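Long-range contacts in immunoreactive 84kD antigen PG93 (Porphyromonas gingivalis, PDB 5M11), which is an essential bacterial surface component of the type-IX secretion system, a calcium- and zinc-binding beta-propeller protein that probably serves protein export and processing: residues F321-L326 / G381-F386; Y327-L332 / I374-S379. All blocks are in the same frame, centred on the assembly; numbering follows the deposited sequence.

Interaction 1 of 2, residues F321-L326 / G381-F386; sequences FSHGRL and GDPDHF. With ZN (zinc ion), chain J; ZN (zinc ion), chain D.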
loop_
_atom_site.group_PDB
_atom_site.type_symbol
_atom_site.label_atom_id
_atom_site.label_comp_id
_atom_site.label_asym_id
_atom_site.label_seq_id
_atom_site.Cartn_x
_atom_site.Cartn_y
_atom_site.Cartn_z
ATOM N N PHE A 321 3.526 6.820 -15.593
ATOM C CA PHE A 321 2.956 5.872 -16.559
ATOM C C PHE A 321 3.385 6.263 -17.968
ATOM O O PHE A 321 2.998 7.326 -18.446
ATOM C CB PHE A 321 1.434 5.755 -16.467
ATOM C CG PHE A 321 0.947 4.450 -17.049
ATOM C CD1 PHE A 321 0.869 3.307 -16.266
ATOM C CD2 PHE A 321 0.613 4.352 -18.393
ATOM C CE1 PHE A 321 0.450 2.094 -16.815
ATOM C CE2 PHE A 321 0.222 3.129 -18.945
ATOM C CZ PHE A 321 0.136 2.013 -18.151
ATOM N N SER A 322 4.225 5.431 -18.611
ATOM C CA SER A 322 4.727 5.682 -19.969
ATOM C C SER A 322 4.799 4.390 -20.788
ATOM O O SER A 322 5.001 3.328 -20.221
ATOM C CB SER A 322 6.115 6.332 -19.941
ATOM O OG SER A 322 6.373 7.129 -18.797
ATOM N N HIS A 323 4.671 4.497 -22.117
ATOM C CA HIS A 323 4.777 3.402 -23.084
ATOM C C HIS A 323 4.031 2.120 -22.654
ATOM O O HIS A 323 4.578 1.019 -22.811
ATOM C CB HIS A 323 6.258 3.069 -23.382
ATOM C CG HIS A 323 7.113 4.236 -23.792
ATOM N ND1 HIS A 323 6.790 5.026 -24.882
ATOM C CD2 HIS A 323 8.272 4.686 -23.258
ATOM C CE1 HIS A 323 7.751 5.933 -24.967
ATOM N NE2 HIS A 323 8.664 5.767 -24.011
ATOM N N GLY A 324 2.796 2.296 -22.141
ATOM C CA GLY A 324 1.915 1.238 -21.635
ATOM C C GLY A 324 2.467 0.461 -20.445
ATOM O O GLY A 324 2.101 -0.703 -20.238
ATOM N N ARG A 325 3.363 1.097 -19.663
ATOM C CA ARG A 325 4.043 0.538 -18.504
ATOM C C ARG A 325 3.998 1.496 -17.339
ATOM O O ARG A 325 4.007 2.721 -17.529
ATOM C CB ARG A 325 5.524 0.255 -18.830
ATOM C CG ARG A 325 5.798 -1.110 -19.396
ATOM C CD ARG A 325 7.166 -1.189 -20.041
ATOM N NE ARG A 325 7.367 -2.488 -20.686
ATOM C CZ ARG A 325 7.129 -2.740 -21.971
ATOM N NH1 ARG A 325 6.709 -1.773 -22.778
ATOM N NH2 ARG A 325 7.317 -3.958 -22.460
ATOM N N LEU A 326 3.992 0.934 -16.119
ATOM C CA LEU A 326 4.051 1.702 -14.882
ATOM C C LEU A 326 5.488 1.640 -14.395
ATOM O O LEU A 326 6.105 0.586 -14.468
ATOM C CB LEU A 326 3.059 1.147 -13.836
ATOM C CG LEU A 326 3.002 1.823 -12.454
ATOM C CD1 LEU A 326 2.103 3.032 -12.462
ATOM C CD2 LEU A 326 2.509 0.854 -11.403
ATOM N N GLY A 381 10.092 7.135 -26.803
ATOM C CA GLY A 381 10.434 6.137 -27.812
ATOM C C GLY A 381 11.113 4.864 -27.330
ATOM O O GLY A 381 10.917 3.810 -27.944
ATOM N N ASP A 382 11.930 4.926 -26.257
ATOM C CA ASP A 382 12.597 3.714 -25.762
ATOM C C ASP A 382 12.097 3.370 -24.325
ATOM O O ASP A 382 12.652 3.861 -23.344
ATOM C CB ASP A 382 14.136 3.843 -25.846
ATOM C CG ASP A 382 14.925 2.537 -25.830
ATOM O OD1 ASP A 382 16.172 2.588 -25.970
ATOM O OD2 ASP A 382 14.308 1.463 -25.650
ATOM N N PRO A 383 11.036 2.531 -24.192
ATOM C CA PRO A 383 10.528 2.174 -22.851
ATOM C C PRO A 383 11.544 1.523 -21.926
ATOM O O PRO A 383 11.461 1.752 -20.722
ATOM C CB PRO A 383 9.401 1.170 -23.144
ATOM C CG PRO A 383 9.640 0.696 -24.532
ATOM C CD PRO A 383 10.245 1.866 -25.245
ATOM N N ASP A 384 12.475 0.703 -22.470
ATOM C CA ASP A 384 13.464 0.014 -21.649
ATOM C C ASP A 384 14.639 0.923 -21.303
ATOM O O ASP A 384 15.494 0.519 -20.529
ATOM C CB ASP A 384 13.937 -1.325 -22.254
ATOM C CG ASP A 384 14.137 -1.372 -23.755
ATOM O OD1 ASP A 384 13.316 -2.033 -24.444
ATOM O OD2 ASP A 384 15.171 -0.835 -24.238
ATOM N N HIS A 385 14.637 2.162 -21.798
ATOM C CA HIS A 385 15.673 3.144 -21.508
ATOM C C HIS A 385 15.111 4.191 -20.555
ATOM O O HIS A 385 14.344 5.070 -20.959
ATOM C CB HIS A 385 16.231 3.781 -22.800
ATOM C CG HIS A 385 17.467 4.620 -22.614
ATOM N ND1 HIS A 385 17.649 5.807 -23.324
ATOM C CD2 HIS A 385 18.553 4.415 -21.825
ATOM C CE1 HIS A 385 18.822 6.282 -22.933
ATOM N NE2 HIS A 385 19.402 5.479 -22.035
ATOM N N PHE A 386 15.460 4.059 -19.274
ATOM C CA PHE A 386 15.025 4.984 -18.239
ATOM C C PHE A 386 16.155 5.226 -17.257
ATOM O O PHE A 386 17.072 4.411 -17.160
ATOM C CB PHE A 386 13.746 4.488 -17.515
ATOM C CG PHE A 386 13.847 3.149 -16.816
ATOM C CD1 PHE A 386 14.184 3.072 -15.471
ATOM C CD2 PHE A 386 13.574 1.965 -17.498
ATOM C CE1 PHE A 386 14.264 1.836 -14.825
ATOM C CE2 PHE A 386 13.667 0.729 -16.856
ATOM C CZ PHE A 386 13.998 0.672 -15.520
HETATM ZN ZN ZN J . 6.213 3.825 -26.424
HETATM ZN ZN ZN D . 16.232 0.444 -25.593
#
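His323 and Pro383 join two neighbouring turns on the surface of a beta-propeller, each lying between the first and second strands of its blade. Ser322-Arg325 is a type I' turn closing a tight two-residue beta-hairpin: Arg325 N donates to Ser322 O at 2.8 Å and Ser322 N to Arg325 O. Asp382-His385 is a type I turn within the longer loop that joins strands 373-378 and 386-390, closed by His385 N on Asp382 O. The imidazole of His323 reaches from the first turn to the second. Pro383 CD makes a CH-pi contact over one of its faces, 4.3 Å from the ring centroid and 23° off the normal, displaced toward the rim; the two side chains cross at about a right angle. His323 CD2 lies 3.4 Å from Pro383 CA, and His323 CE1 approaches Gly381 N. With CG beside the backbone N of His323 and anti to its carbonyl carbon (chi1 -53°), the ring is carried toward the 381-383 backbone. Its nitrogens are both engaged: ND1 of His323 binds a zinc ion at 2.0 Å, and NE2 donates to the carbonyl O of Ser379, just before the second turn. Together these bonds fix the ring's rotation and are consistent with a neutral imidazole protonated at NE2. At the margin, NH1 of the extended Arg325 side chain brushes Pro383 CB at 4.0 Å. Beyond the proline a second zinc ion is chelated by Asp382 through OD1 and OD2, each at 2.2 Å, and by Asp384 through OD2 at 2.1 Å, with Lys399 also bound to it. The arrangement is that of adjacent propeller blades meeting at their inter-strand turns, here beside two surface zinc sites.

Interaction 2 of 2, residues Y327-L332 / I374-S379; sequences YAASGL and IDIAVS
Strands 327-329 and 374-378 run nearly antiparallel, at 158°, with their axes 6.4 Å apart at closest approach, and share no hydrogen bond. They belong to successive four-stranded blades of a beta-propeller: the second strand of one blade lies face to face with the first strand of the next, and apolar side chains fill the interface. Ile376 stands in the middle. Its CG2 meets Tyr327 CB at 3.8 Å, while its CD1 turns the other way along the strand to reach Ala329 CB at 3.7 Å and to lie near Ala328 O. This split follows from the first torsion (chi1 -37°), which sets CG1 beside the backbone N of Ile376 and leaves CG2 anti to that nitrogen. Ala329 CB also rests against the Ile374 backbone, 4.0 Å from its carbonyl carbon. Where the chain leaves strand 327-329, Ile374 CG2 packs against the carbonyl oxygens of Gly331 and Leu332, the former 3.3 Å away. Ile374 and Asp375 together face Gly389 in a classic beta bulge within the second blade. Asp375 points away from the interface; its OD1 lies close to Glu318 OE2, a pairing of acids that may raise the proton affinity of one of them. Val344 of strand 343-347 adds to the packing round Ile376, Phe386 meets the Tyr327 ring edge-to-face, and Tyr327 OH is tethered by a hydrogen bond to Pro383 O. Tyr327 and Val378 extend from opposite directions: Val378 CG2 sits above the centre of the aromatic ring, 3.4 Å from its centroid and 3° off the normal, while Val378 CG1 lies 3.6 Å from Tyr327 OH.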
loop_
_atom_site.group_PDB
_atom_site.type_symbol
_atom_site.label_atom_id
_atom_site.label_comp_id
_atom_site.label_asym_id
_atom_site.label_seq_id
_atom_site.Cartn_x
_atom_site.Cartn_y
_atom_site.Cartn_z
ATOM N N TYR A 327 6.030 2.770 -13.956
ATOM C CA TYR A 327 7.378 2.889 -13.413
ATOM C C TYR A 327 7.219 3.388 -11.991
ATOM O O TYR A 327 6.555 4.395 -11.777
ATOM C CB TYR A 327 8.256 3.834 -14.277
ATOM C CG TYR A 327 8.449 3.400 -15.720
ATOM C CD1 TYR A 327 9.649 2.843 -16.148
ATOM C CD2 TYR A 327 7.435 3.571 -16.663
ATOM C CE1 TYR A 327 9.831 2.449 -17.471
ATOM C CE2 TYR A 327 7.606 3.176 -17.990
ATOM C CZ TYR A 327 8.807 2.616 -18.386
ATOM O OH TYR A 327 8.968 2.234 -19.693
ATOM N N ALA A 328 7.736 2.646 -11.015
ATOM C CA ALA A 328 7.611 3.016 -9.612
ATOM C C ALA A 328 8.927 2.896 -8.847
ATOM O O ALA A 328 9.718 1.970 -9.077
ATOM C CB ALA A 328 6.560 2.160 -8.950
ATOM N N ALA A 329 9.139 3.857 -7.931
ATOM C CA ALA A 329 10.289 3.979 -7.033
ATOM C C ALA A 329 9.795 3.851 -5.613
ATOM O O ALA A 329 8.843 4.534 -5.226
ATOM C CB ALA A 329 10.992 5.319 -7.240
ATOM N N SER A 330 10.404 2.969 -4.843
ATOM C CA SER A 330 9.932 2.741 -3.491
ATOM C C SER A 330 10.630 3.635 -2.462
ATOM O O SER A 330 9.934 4.205 -1.621
ATOM C CB SER A 330 10.076 1.267 -3.122
ATOM O OG SER A 330 11.425 0.848 -3.043
ATOM N N GLY A 331 11.973 3.732 -2.553
ATOM C CA GLY A 331 12.895 4.455 -1.666
ATOM C C GLY A 331 12.373 5.716 -1.015
ATOM O O GLY A 331 11.643 6.478 -1.647
ATOM N N LEU A 332 12.757 5.941 0.250
ATOM C CA LEU A 332 12.291 7.061 1.075
ATOM C C LEU A 332 13.128 8.363 0.966
ATOM O O LEU A 332 14.307 8.340 0.591
ATOM C CB LEU A 332 12.249 6.610 2.545
ATOM C CG LEU A 332 10.877 6.197 3.098
ATOM C CD1 LEU A 332 10.343 4.919 2.434
ATOM C CD2 LEU A 332 10.944 5.985 4.595
ATOM N N ILE A 374 14.341 7.380 -5.493
ATOM C CA ILE A 374 13.200 8.273 -5.266
ATOM C C ILE A 374 12.570 8.929 -6.531
ATOM O O ILE A 374 11.511 9.565 -6.391
ATOM C CB ILE A 374 13.592 9.376 -4.251
ATOM C CG1 ILE A 374 14.945 10.007 -4.605
ATOM C CG2 ILE A 374 13.579 8.836 -2.830
ATOM C CD1 ILE A 374 14.985 11.356 -4.336
ATOM N N ASP A 375 13.194 8.814 -7.725
ATOM C CA ASP A 375 12.602 9.383 -8.941
ATOM C C ASP A 375 12.981 8.579 -10.195
ATOM O O ASP A 375 14.067 8.004 -10.292
ATOM C CB ASP A 375 12.945 10.883 -9.132
ATOM C CG ASP A 375 11.841 11.760 -9.749
ATOM O OD1 ASP A 375 10.918 11.207 -10.407
ATOM O OD2 ASP A 375 11.920 12.997 -9.607
ATOM N N ILE A 376 12.035 8.528 -11.138
ATOM C CA ILE A 376 12.154 7.859 -12.424
ATOM C C ILE A 376 12.017 8.895 -13.532
ATOM O O ILE A 376 11.323 9.913 -13.364
ATOM C CB ILE A 376 11.093 6.728 -12.600
ATOM C CG1 ILE A 376 10.797 5.949 -11.273
ATOM C CG2 ILE A 376 11.467 5.770 -13.754
ATOM C CD1 ILE A 376 11.877 4.929 -10.780
ATOM N N ALA A 377 12.704 8.639 -14.660
ATOM C CA ALA A 377 12.629 9.421 -15.888
ATOM C C ALA A 377 12.736 8.449 -17.033
ATOM O O ALA A 377 13.746 7.771 -17.153
ATOM C CB ALA A 377 13.716 10.485 -15.943
ATOM N N VAL A 378 11.662 8.305 -17.811
ATOM C CA VAL A 378 11.591 7.375 -18.943
ATOM C C VAL A 378 11.858 8.136 -20.238
ATOM O O VAL A 378 11.316 9.227 -20.432
ATOM C CB VAL A 378 10.212 6.663 -19.001
ATOM C CG1 VAL A 378 10.219 5.542 -20.029
ATOM C CG2 VAL A 378 9.804 6.139 -17.639
ATOM N N SER A 379 12.639 7.559 -21.147
ATOM C CA SER A 379 12.867 8.233 -22.414
ATOM C C SER A 379 11.621 8.130 -23.306
ATOM O O SER A 379 10.729 7.320 -23.047
ATOM C CB SER A 379 14.082 7.654 -23.125
ATOM O OG SER A 379 13.817 6.328 -23.543
#

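The centres of the two interactions lie 12 Å apart, and both join the blade running from strand 318-322 to strand 352-356 to the following blade, from strand 373-378 to strand 402-407. Along the chain interaction 2 is nested inside the loop closed by interaction 1; strand 325-329 contributes to both. Interaction 2 is the buried part of the interface, and interaction 1 continues it to the surface, where zinc is bound. Two hydrogen bonds cross from one interaction to the other; each interaction supplies one donor side chain, and both bonds run from the earlier blade to the later. The zinc-binding turns are thus tied directly to the hydrophobic seam between the blades.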